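6-phosphogluconate dehydrogenase (Decarboxylating) (Geobacter metallireducens, PDB 4E21) probably catalyses the NADP-dependent oxidative decarboxylation of 6-phosphogluconate, a step of the pentose phosphate pathway. Local coordinates at residues Ile28-Met33 / Val50-Val55; Lys81-Trp86 / Pro103-Asn108; Val169-Ala174 / Leu195-Cys200. All blocks are in the same frame, centred on the assembly; numbering follows the deposited sequence.

Interaction 1: residues Ile28-Met33 / Val50-Val55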
loop_
_atom_site.group_PDB
_atom_site.type_symbol
_atom_site.label_atom_id
_atom_site.label_comp_id
_atom_site.label_asym_id
_atom_site.label_seq_id
_atom_site.Cartn_x
_atom_site.Cartn_y
_atom_site.Cartn_z
ATOM N N ILE B 28 -17.998 -20.238 -31.326
ATOM C CA ILE B 28 -16.826 -19.846 -32.100
ATOM C C ILE B 28 -15.665 -19.623 -31.157
ATOM O O ILE B 28 -15.804 -18.902 -30.169
ATOM C CB ILE B 28 -17.038 -18.527 -32.871
ATOM C CG1 ILE B 28 -18.142 -18.663 -33.915
ATOM C CG2 ILE B 28 -15.735 -18.074 -33.515
ATOM C CD1 ILE B 28 -18.448 -17.339 -34.636
ATOM N N GLY B 29 -14.510 -20.200 -31.473
ATOM C CA GLY B 29 -13.357 -20.123 -30.588
ATOM C C GLY B 29 -13.236 -21.436 -29.841
ATOM O O GLY B 29 -13.966 -21.683 -28.874
ATOM N N LEU B 30 -12.323 -22.285 -30.304
ATOM C CA LEU B 30 -12.296 -23.675 -29.873
ATOM C C LEU B 30 -11.010 -23.985 -29.129
ATOM O O LEU B 30 -10.448 -25.075 -29.265
ATOM C CB LEU B 30 -12.458 -24.615 -31.071
ATOM C CG LEU B 30 -13.742 -24.508 -31.889
ATOM C CD1 LEU B 30 -13.827 -25.702 -32.801
ATOM C CD2 LEU B 30 -14.969 -24.446 -30.991
ATOM N N GLY B 31 -10.538 -23.005 -28.365
ATOM C CA GLY B 31 -9.489 -23.238 -27.391
ATOM C C GLY B 31 -10.038 -24.034 -26.218
ATOM O O GLY B 31 -11.195 -24.485 -26.223
ATOM N N ARG B 32 -9.209 -24.195 -25.198
ATOM C CA ARG B 32 -9.558 -25.053 -24.073
ATOM C C ARG B 32 -10.935 -24.710 -23.505
ATOM O O ARG B 32 -11.769 -25.598 -23.290
ATOM C CB ARG B 32 -8.464 -24.980 -22.994
ATOM C CG ARG B 32 -8.740 -25.799 -21.746
ATOM C CD ARG B 32 -8.969 -27.276 -22.060
ATOM N NE ARG B 32 -9.440 -27.989 -20.869
ATOM C CZ ARG B 32 -8.638 -28.528 -19.951
ATOM N NH1 ARG B 32 -7.319 -28.451 -20.101
ATOM N NH2 ARG B 32 -9.153 -29.146 -18.883
HETATM N N MSE B 33 -11.174 -23.425 -23.267
HETATM C CA MSE B 33 -12.425 -22.990 -22.647
HETATM C C MSE B 33 -13.645 -23.224 -23.552
HETATM O O MSE B 33 -14.667 -23.761 -23.102
HETATM C CB MSE B 33 -12.331 -21.523 -22.219
HETATM C CG MSE B 33 -11.382 -21.264 -21.040
HETATM SE SE MSE B 33 -12.063 -22.123 -19.448
HETATM C CE MSE B 33 -13.514 -20.875 -19.056
ATOM N N VAL B 50 -19.737 -25.926 -34.062
ATOM C CA VAL B 50 -18.562 -25.154 -33.688
ATOM C C VAL B 50 -17.789 -24.661 -34.892
ATOM O O VAL B 50 -17.978 -25.135 -36.013
ATOM C CB VAL B 50 -17.618 -25.948 -32.759
ATOM C CG1 VAL B 50 -18.425 -26.621 -31.678
ATOM C CG2 VAL B 50 -16.810 -26.976 -33.560
ATOM N N TYR B 51 -16.909 -23.700 -34.647
ATOM C CA TYR B 51 -16.118 -23.124 -35.708
ATOM C C TYR B 51 -14.899 -22.389 -35.145
ATOM O O TYR B 51 -14.962 -21.780 -34.073
ATOM C CB TYR B 51 -16.967 -22.176 -36.563
ATOM C CG TYR B 51 -16.130 -21.444 -37.581
ATOM C CD1 TYR B 51 -15.613 -22.108 -38.689
ATOM C CD2 TYR B 51 -15.818 -20.107 -37.411
ATOM C CE1 TYR B 51 -14.815 -21.442 -39.610
ATOM C CE2 TYR B 51 -15.040 -19.433 -38.324
ATOM C CZ TYR B 51 -14.536 -20.100 -39.422
ATOM O OH TYR B 51 -13.755 -19.414 -40.328
ATOM N N ASP B 52 -13.797 -22.437 -35.880
ATOM C CA ASP B 52 -12.593 -21.732 -35.487
ATOM C C ASP B 52 -11.733 -21.436 -36.718
ATOM O O ASP B 52 -11.591 -22.282 -37.606
ATOM C CB ASP B 52 -11.811 -22.555 -34.446
ATOM C CG ASP B 52 -10.790 -21.720 -33.680
ATOM O OD1 ASP B 52 -9.770 -21.296 -34.271
ATOM O OD2 ASP B 52 -11.002 -21.501 -32.469
ATOM N N LEU B 53 -11.165 -20.234 -36.763
ATOM C CA LEU B 53 -10.274 -19.845 -37.853
ATOM C C LEU B 53 -9.187 -20.901 -38.059
ATOM O O LEU B 53 -8.661 -21.052 -39.164
ATOM C CB LEU B 53 -9.631 -18.491 -37.557
ATOM C CG LEU B 53 -9.666 -17.430 -38.663
ATOM C CD1 LEU B 53 -9.060 -17.964 -39.974
ATOM C CD2 LEU B 53 -11.099 -16.915 -38.880
ATOM N N ASN B 54 -8.862 -21.629 -36.987
ATOM C CA ASN B 54 -7.869 -22.708 -37.021
ATOM C C ASN B 54 -8.511 -24.090 -37.240
ATOM O O ASN B 54 -9.152 -24.655 -36.346
ATOM C CB ASN B 54 -7.004 -22.680 -35.749
ATOM C CG ASN B 54 -5.942 -23.771 -35.727
ATOM O OD1 ASN B 54 -6.242 -24.949 -35.914
ATOM N ND2 ASN B 54 -4.695 -23.382 -35.471
ATOM N N VAL B 55 -8.324 -24.628 -38.444
ATOM C CA VAL B 55 -9.020 -25.839 -38.858
ATOM C C VAL B 55 -8.644 -27.050 -38.018
ATOM O O VAL B 55 -9.497 -27.898 -37.731
ATOM C CB VAL B 55 -8.778 -26.143 -40.355
ATOM C CG1 VAL B 55 -7.285 -26.321 -40.631
ATOM C CG2 VAL B 55 -9.577 -27.371 -40.790
#
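Two torsions set up this contact, one in Asp52 and one in Leu30. In Asp52, CG stands anti to the backbone N (chi1 -162°), which carries the carboxylate across to the glycine-rich turn. In Leu30, CG lies anti to the carbonyl carbon (chi1 -61°), and this sends the two methyls down onto Val50. The backbone N of Leu30 donates to Asp52 OD2 at 2.7 Å. OD2 uses its anti lone pair, the one facing away from OD1. Asp52 OD2 also lies 3.3 Å from Gly29 CA. OD1 faces the N-H of Asn54, as in an Asx turn, though the position of that nitrogen is doubtful.

The backbones join at one parallel bridge, Ile28 with Tyr51. Gly29 N gives a straight bond of 3.1 Å to Tyr51 O, and Ile28 CA adds a CH contact to that oxygen. The side chains of Leu30 and Val50 meet at about a right angle. Leu30 CD1 is pressed to 3.3 Å from Val50 CG2, and Leu30 CD2 is 3.5 Å from Val50 CB. Leu30 CB and CG also pass alongside Asp52 CB. With an alanine at Leu30 the methyls are gone, which would probably leave Val50 without its partner and open a gap there. At the backbone angles of Gly29, a side chain would run into the carbonyl oxygen of Ile28.

Gly29 and Gly31 fit the GxGxxG pattern of a Rossmann dinucleotide-binding turn, consistent with a cofactor site here. The contact belongs to the beta-alpha-beta unit of strand 24-28, helix 32-43 and strand 47-51. Gly31 is the N-cap of helix 32-43. Helix 55-63 packs against it: Val58 touches Leu30 and Asp52, and Leu61 touches Val50. Helix 72-78 meets Ile28 and Tyr51 through Phe75.

Interaction 2: residues Lys81-Trp86 / Pro103-Asn108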
loop_
_atom_site.group_PDB
_atom_site.type_symbol
_atom_site.label_atom_id
_atom_site.label_comp_id
_atom_site.label_asym_id
_atom_site.label_seq_id
_atom_site.Cartn_x
_atom_site.Cartn_y
_atom_site.Cartn_z
ATOM N N LYS B 81 -32.648 -20.225 -37.208
ATOM C CA LYS B 81 -33.045 -18.954 -36.597
ATOM C C LYS B 81 -34.234 -19.125 -35.662
ATOM O O LYS B 81 -35.070 -19.982 -35.913
ATOM C CB LYS B 81 -33.380 -17.946 -37.686
ATOM C CG LYS B 81 -32.208 -17.646 -38.615
ATOM C CD LYS B 81 -32.602 -16.669 -39.721
ATOM C CE LYS B 81 -33.416 -17.375 -40.820
ATOM N NZ LYS B 81 -33.734 -16.491 -41.954
ATOM N N PRO B 82 -34.297 -18.343 -34.557
ATOM C CA PRO B 82 -33.299 -17.376 -34.071
ATOM C C PRO B 82 -32.063 -18.109 -33.575
ATOM O O PRO B 82 -32.175 -19.134 -32.913
ATOM C CB PRO B 82 -33.983 -16.701 -32.872
ATOM C CG PRO B 82 -35.349 -17.275 -32.763
ATOM C CD PRO B 82 -35.379 -18.539 -33.578
ATOM N N ARG B 83 -30.891 -17.591 -33.896
ATOM C CA ARG B 83 -29.660 -18.272 -33.545
ATOM C C ARG B 83 -29.200 -17.908 -32.152
ATOM O O ARG B 83 -29.539 -16.841 -31.648
ATOM C CB ARG B 83 -28.567 -17.902 -34.525
ATOM C CG ARG B 83 -28.878 -18.289 -35.920
ATOM C CD ARG B 83 -27.744 -17.871 -36.802
ATOM N NE ARG B 83 -27.935 -18.295 -38.176
ATOM C CZ ARG B 83 -28.451 -17.528 -39.133
ATOM N NH1 ARG B 83 -28.849 -16.296 -38.864
ATOM N NH2 ARG B 83 -28.559 -18.003 -40.362
ATOM N N VAL B 84 -28.441 -18.818 -31.538
ATOM C CA VAL B 84 -27.671 -18.524 -30.331
ATOM C C VAL B 84 -26.178 -18.740 -30.599
ATOM O O VAL B 84 -25.730 -19.881 -30.767
ATOM C CB VAL B 84 -28.104 -19.388 -29.158
ATOM C CG1 VAL B 84 -27.069 -19.275 -27.996
ATOM C CG2 VAL B 84 -29.467 -18.952 -28.700
ATOM N N VAL B 85 -25.414 -17.650 -30.648
ATOM C CA VAL B 85 -23.986 -17.734 -30.968
ATOM C C VAL B 85 -23.083 -17.322 -29.798
ATOM O O VAL B 85 -23.135 -16.183 -29.348
ATOM C CB VAL B 85 -23.622 -16.872 -32.199
ATOM C CG1 VAL B 85 -22.127 -17.048 -32.566
ATOM C CG2 VAL B 85 -24.542 -17.197 -33.377
ATOM N N TRP B 86 -22.245 -18.243 -29.330
ATOM C CA TRP B 86 -21.326 -17.981 -28.221
ATOM C C TRP B 86 -19.901 -17.741 -28.729
ATOM O O TRP B 86 -19.380 -18.536 -29.521
ATOM C CB TRP B 86 -21.348 -19.161 -27.258
ATOM C CG TRP B 86 -20.792 -18.879 -25.895
ATOM C CD1 TRP B 86 -19.484 -18.615 -25.578
ATOM C CD2 TRP B 86 -21.513 -18.870 -24.654
ATOM N NE1 TRP B 86 -19.354 -18.441 -24.222
ATOM C CE2 TRP B 86 -20.582 -18.585 -23.632
ATOM C CE3 TRP B 86 -22.858 -19.058 -24.310
ATOM C CZ2 TRP B 86 -20.953 -18.484 -22.294
ATOM C CZ3 TRP B 86 -23.224 -18.970 -22.986
ATOM C CH2 TRP B 86 -22.275 -18.683 -21.990
ATOM N N PRO B 103 -23.323 -9.667 -41.023
ATOM C CA PRO B 103 -24.059 -9.654 -42.303
ATOM C C PRO B 103 -24.779 -10.960 -42.627
ATOM O O PRO B 103 -25.697 -10.939 -43.442
ATOM C CB PRO B 103 -22.965 -9.390 -43.341
ATOM C CG PRO B 103 -21.890 -8.635 -42.569
ATOM C CD PRO B 103 -21.917 -9.246 -41.187
ATOM N N LEU B 104 -24.375 -12.069 -42.011
ATOM C CA LEU B 104 -25.074 -13.342 -42.181
ATOM C C LEU B 104 -26.111 -13.594 -41.096
ATOM O O LEU B 104 -26.869 -14.552 -41.182
ATOM C CB LEU B 104 -24.108 -14.534 -42.212
ATOM C CG LEU B 104 -23.158 -14.805 -43.392
ATOM C CD1 LEU B 104 -23.477 -13.919 -44.577
ATOM C CD2 LEU B 104 -21.681 -14.632 -42.951
ATOM N N LEU B 105 -26.138 -12.757 -40.065
ATOM C CA LEU B 105 -27.057 -12.987 -38.945
ATOM C C LEU B 105 -28.388 -12.284 -39.213
ATOM O O LEU B 105 -28.534 -11.563 -40.205
ATOM C CB LEU B 105 -26.458 -12.527 -37.605
ATOM C CG LEU B 105 -25.202 -13.245 -37.085
ATOM C CD1 LEU B 105 -24.725 -12.659 -35.752
ATOM C CD2 LEU B 105 -25.440 -14.733 -36.943
ATOM N N ALA B 106 -29.349 -12.484 -38.322
ATOM C CA ALA B 106 -30.686 -11.969 -38.558
ATOM C C ALA B 106 -31.283 -11.429 -37.278
ATOM O O ALA B 106 -30.913 -11.858 -36.176
ATOM C CB ALA B 106 -31.569 -13.075 -39.134
ATOM N N ALA B 107 -32.210 -10.494 -37.422
ATOM C CA ALA B 107 -32.956 -9.976 -36.287
ATOM C C ALA B 107 -33.504 -11.102 -35.378
ATOM O O ALA B 107 -33.943 -12.151 -35.846
ATOM C CB ALA B 107 -34.068 -9.031 -36.753
ATOM N N ASN B 108 -33.434 -10.875 -34.072
ATOM C CA ASN B 108 -33.836 -11.863 -33.067
ATOM C C ASN B 108 -32.780 -12.933 -32.782
ATOM O O ASN B 108 -32.943 -13.737 -31.871
ATOM C CB ASN B 108 -35.216 -12.472 -33.392
ATOM C CG ASN B 108 -36.360 -11.441 -33.255
ATOM O OD1 ASN B 108 -36.201 -10.375 -32.632
ATOM N ND2 ASN B 108 -37.504 -11.753 -33.841
HETATM O O HOH W 1 -29.531 -15.281 -41.637
#
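The Arg83 guanidinium lies beside the chain at Leu104-Ala106. Ala106 N and water 1 are at its edge. One face carries CG of Lys81, 3.6 Å above the plane. The water bridges the two segments: it accepts from Arg83 NH1 at 3.0 Å and donates to Leu104 O at 2.8 Å.

Further partners hold the group. NH1 makes a salt bridge to Asp109, whose OD2 also accepts from Ala106 N, and NH2 donates to Cys76 O. The flat group is therefore gripped from several directions and has little freedom to turn. Extended from CG to NE (chi2 180°), the Arg83 chain reaches across to this loop. On the way Arg83 CD passes 3.9 Å from Leu105 CD2. That methyl also reaches CG2 of Val85, more loosely.

Toward the surface, Lys81 CD lies against Ala106 CB at 3.8 Å. Pro82, which follows a cis peptide bond, brings CB to 3.3 Å from Asn108 O. Asn108 O accepts a hydrogen bond from Arg165 NH1.

The contact lies where strands 84-87 and 110-113, parallel neighbours in the sheet of the NAD-binding domain, begin. It packs the start of strand 84-87 against the loop that joins helix 94-101 to strand 110-113, the return connection of a beta-alpha-beta unit in a Rossmann-type fold.

Interaction 3: residues Val169-Ala174 / Leu195-Cys200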
loop_
_atom_site.group_PDB
_atom_site.type_symbol
_atom_site.label_atom_id
_atom_site.label_comp_id
_atom_site.label_asym_id
_atom_site.label_seq_id
_atom_site.Cartn_x
_atom_site.Cartn_y
_atom_site.Cartn_z
ATOM N N VAL B 169 -29.303 -22.773 -21.347
ATOM C CA VAL B 169 -27.873 -22.849 -21.622
ATOM C C VAL B 169 -27.075 -22.525 -20.362
ATOM O O VAL B 169 -26.066 -23.158 -20.087
ATOM C CB VAL B 169 -27.461 -21.914 -22.770
ATOM C CG1 VAL B 169 -25.944 -21.846 -22.884
ATOM C CG2 VAL B 169 -28.103 -22.382 -24.085
ATOM N N PHE B 170 -27.545 -21.550 -19.594
ATOM C CA PHE B 170 -26.850 -21.160 -18.370
ATOM C C PHE B 170 -26.961 -22.245 -17.298
ATOM O O PHE B 170 -25.959 -22.617 -16.674
ATOM C CB PHE B 170 -27.383 -19.834 -17.839
ATOM C CG PHE B 170 -27.103 -18.677 -18.736
ATOM C CD1 PHE B 170 -25.915 -18.609 -19.440
ATOM C CD2 PHE B 170 -28.020 -17.649 -18.869
ATOM C CE1 PHE B 170 -25.653 -17.532 -20.272
ATOM C CE2 PHE B 170 -27.753 -16.568 -19.679
ATOM C CZ PHE B 170 -26.575 -16.515 -20.387
ATOM N N ARG B 171 -28.172 -22.767 -17.107
ATOM C CA ARG B 171 -28.390 -23.872 -16.181
ATOM C C ARG B 171 -27.439 -25.030 -16.412
ATOM O O ARG B 171 -26.849 -25.558 -15.467
ATOM C CB ARG B 171 -29.808 -24.377 -16.301
ATOM C CG ARG B 171 -30.753 -23.661 -15.396
ATOM C CD ARG B 171 -32.152 -24.155 -15.624
ATOM N NE ARG B 171 -32.803 -24.329 -14.337
ATOM C CZ ARG B 171 -33.380 -23.341 -13.669
ATOM N NH1 ARG B 171 -33.392 -22.112 -14.182
ATOM N NH2 ARG B 171 -33.948 -23.589 -12.492
ATOM N N THR B 172 -27.294 -25.430 -17.669
ATOM C CA THR B 172 -26.398 -26.529 -18.010
ATOM C C THR B 172 -24.960 -26.179 -17.673
ATOM O O THR B 172 -24.225 -26.998 -17.116
ATOM C CB THR B 172 -26.493 -26.875 -19.506
ATOM O OG1 THR B 172 -27.819 -27.310 -19.787
ATOM C CG2 THR B 172 -25.510 -27.980 -19.898
ATOM N N LEU B 173 -24.569 -24.954 -18.012
ATOM C CA LEU B 173 -23.199 -24.496 -17.865
ATOM C C LEU B 173 -22.791 -24.291 -16.392
ATOM O O LEU B 173 -21.653 -24.543 -16.021
ATOM C CB LEU B 173 -23.035 -23.196 -18.627
ATOM C CG LEU B 173 -22.156 -23.182 -19.879
ATOM C CD1 LEU B 173 -21.995 -24.535 -20.486
ATOM C CD2 LEU B 173 -22.689 -22.162 -20.886
ATOM N N ALA B 174 -23.739 -23.834 -15.576
ATOM C CA ALA B 174 -23.502 -23.498 -14.175
ATOM C C ALA B 174 -23.431 -24.758 -13.285
ATOM O O ALA B 174 -23.850 -25.857 -13.700
ATOM C CB ALA B 174 -24.582 -22.531 -13.679
ATOM N N LEU B 195 -27.665 -21.031 -8.111
ATOM C CA LEU B 195 -27.331 -22.048 -9.104
ATOM C C LEU B 195 -25.916 -21.836 -9.646
ATOM O O LEU B 195 -25.347 -22.726 -10.302
ATOM C CB LEU B 195 -28.355 -22.019 -10.252
ATOM C CG LEU B 195 -29.686 -22.792 -10.158
ATOM C CD1 LEU B 195 -30.315 -22.658 -8.815
ATOM C CD2 LEU B 195 -30.683 -22.322 -11.229
ATOM N N GLY B 196 -25.353 -20.652 -9.376
ATOM C CA GLY B 196 -24.047 -20.300 -9.895
ATOM C C GLY B 196 -24.068 -19.520 -11.214
ATOM O O GLY B 196 -23.064 -19.451 -11.916
ATOM N N TYR B 197 -25.206 -18.921 -11.551
ATOM C CA TYR B 197 -25.240 -17.928 -12.612
ATOM C C TYR B 197 -26.178 -16.796 -12.231
ATOM O O TYR B 197 -27.086 -16.977 -11.412
ATOM C CB TYR B 197 -25.597 -18.541 -13.980
ATOM C CG TYR B 197 -27.022 -19.040 -14.116
ATOM C CD1 TYR B 197 -27.401 -20.277 -13.588
ATOM C CD2 TYR B 197 -27.984 -18.285 -14.791
ATOM C CE1 TYR B 197 -28.703 -20.745 -13.717
ATOM C CE2 TYR B 197 -29.281 -18.745 -14.934
ATOM C CZ TYR B 197 -29.633 -19.976 -14.393
ATOM O OH TYR B 197 -30.918 -20.436 -14.529
ATOM N N LEU B 198 -25.945 -15.618 -12.802
ATOM C CA LEU B 198 -26.625 -14.424 -12.322
ATOM C C LEU B 198 -26.691 -13.408 -13.422
ATOM O O LEU B 198 -25.663 -13.066 -14.010
ATOM C CB LEU B 198 -25.833 -13.783 -11.185
ATOM C CG LEU B 198 -26.584 -12.986 -10.111
ATOM C CD1 LEU B 198 -25.706 -11.829 -9.579
ATOM C CD2 LEU B 198 -27.972 -12.493 -10.537
ATOM N N HIS B 199 -27.893 -12.908 -13.675
ATOM C CA HIS B 199 -28.083 -11.785 -14.583
ATOM C C HIS B 199 -27.780 -10.540 -13.767
ATOM O O HIS B 199 -28.551 -10.161 -12.884
ATOM C CB HIS B 199 -29.515 -11.757 -15.130
ATOM C CG HIS B 199 -29.768 -10.648 -16.090
ATOM N ND1 HIS B 199 -31.036 -10.229 -16.431
ATOM C CD2 HIS B 199 -28.915 -9.860 -16.788
ATOM C CE1 HIS B 199 -30.954 -9.236 -17.298
ATOM N NE2 HIS B 199 -29.675 -8.988 -17.528
ATOM N N CYS B 200 -26.642 -9.917 -14.050
ATOM C CA CYS B 200 -26.124 -8.870 -13.182
ATOM C C CYS B 200 -26.680 -7.488 -13.476
ATOM O O CYS B 200 -26.660 -6.613 -12.609
ATOM C CB CYS B 200 -24.607 -8.850 -13.270
ATOM S SG CYS B 200 -23.851 -10.308 -12.502
#
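This is a buried helix-to-strand packing contact, centred on the Tyr197 ring. It lies within a beta-alpha-beta connection of the Rossmann-type domain: helix 167-173 is part of the chain that leads from strand 153-157 to the parallel strand 197-201, one of the two outermost strands of the sheet within this chain.

Phe170 meets the ring with its CB. This makes a CH-pi contact over one face, 3.7 Å from the Tyr197 ring centroid and 22° off the normal. The two aromatic rings themselves are oblique, with planes at 40°. Arg171 N lies over the same face, toward the rim. Tyr197 CG sits between the backbone N and the carbonyl carbon (chi1 69°), and from there the ring runs to the last turns of the helix. At the helix end, Ala174 CB is 3.6 Å from Tyr197 CD1 and 3.5 Å from Leu195 O.

The polar ends converge on Asp167, which lies outside both segments. Its OD1 is hydrogen-bonded to Tyr197 OH, and its OD2 forms a salt bridge with Arg171 NH1. Arg171 NH1 and Tyr197 OH are 3.0 Å apart, but the angle is too poor for a bond between them. The Arg171 chain bends at chi3 and turns its guanidinium over Leu195, whose CD2 lies above one face, 3.7 Å from Arg171 NH2.

In the fold
From the N terminus, the contacts follow one another along the chain, and none nests in or crosses another. Interaction 1 closes the first loop, through helix 32-43, and ties strand 24-28 to the end of strand 47-51. Interaction 2 then closes the loop through helix 94-101. The two touch in the sheet, where Ile28 N probably bonds to Trp86 O at 2.8 Å. Interaction 3 closes last, round the segment 175-194, which has no helix or strand. Trp86 joins it to interaction 2 by packing on Val169, Phe170 and Leu173. Interactions 1 and 3 do not touch; their nearest atoms are about 8 Å apart. All three reach the same sheet.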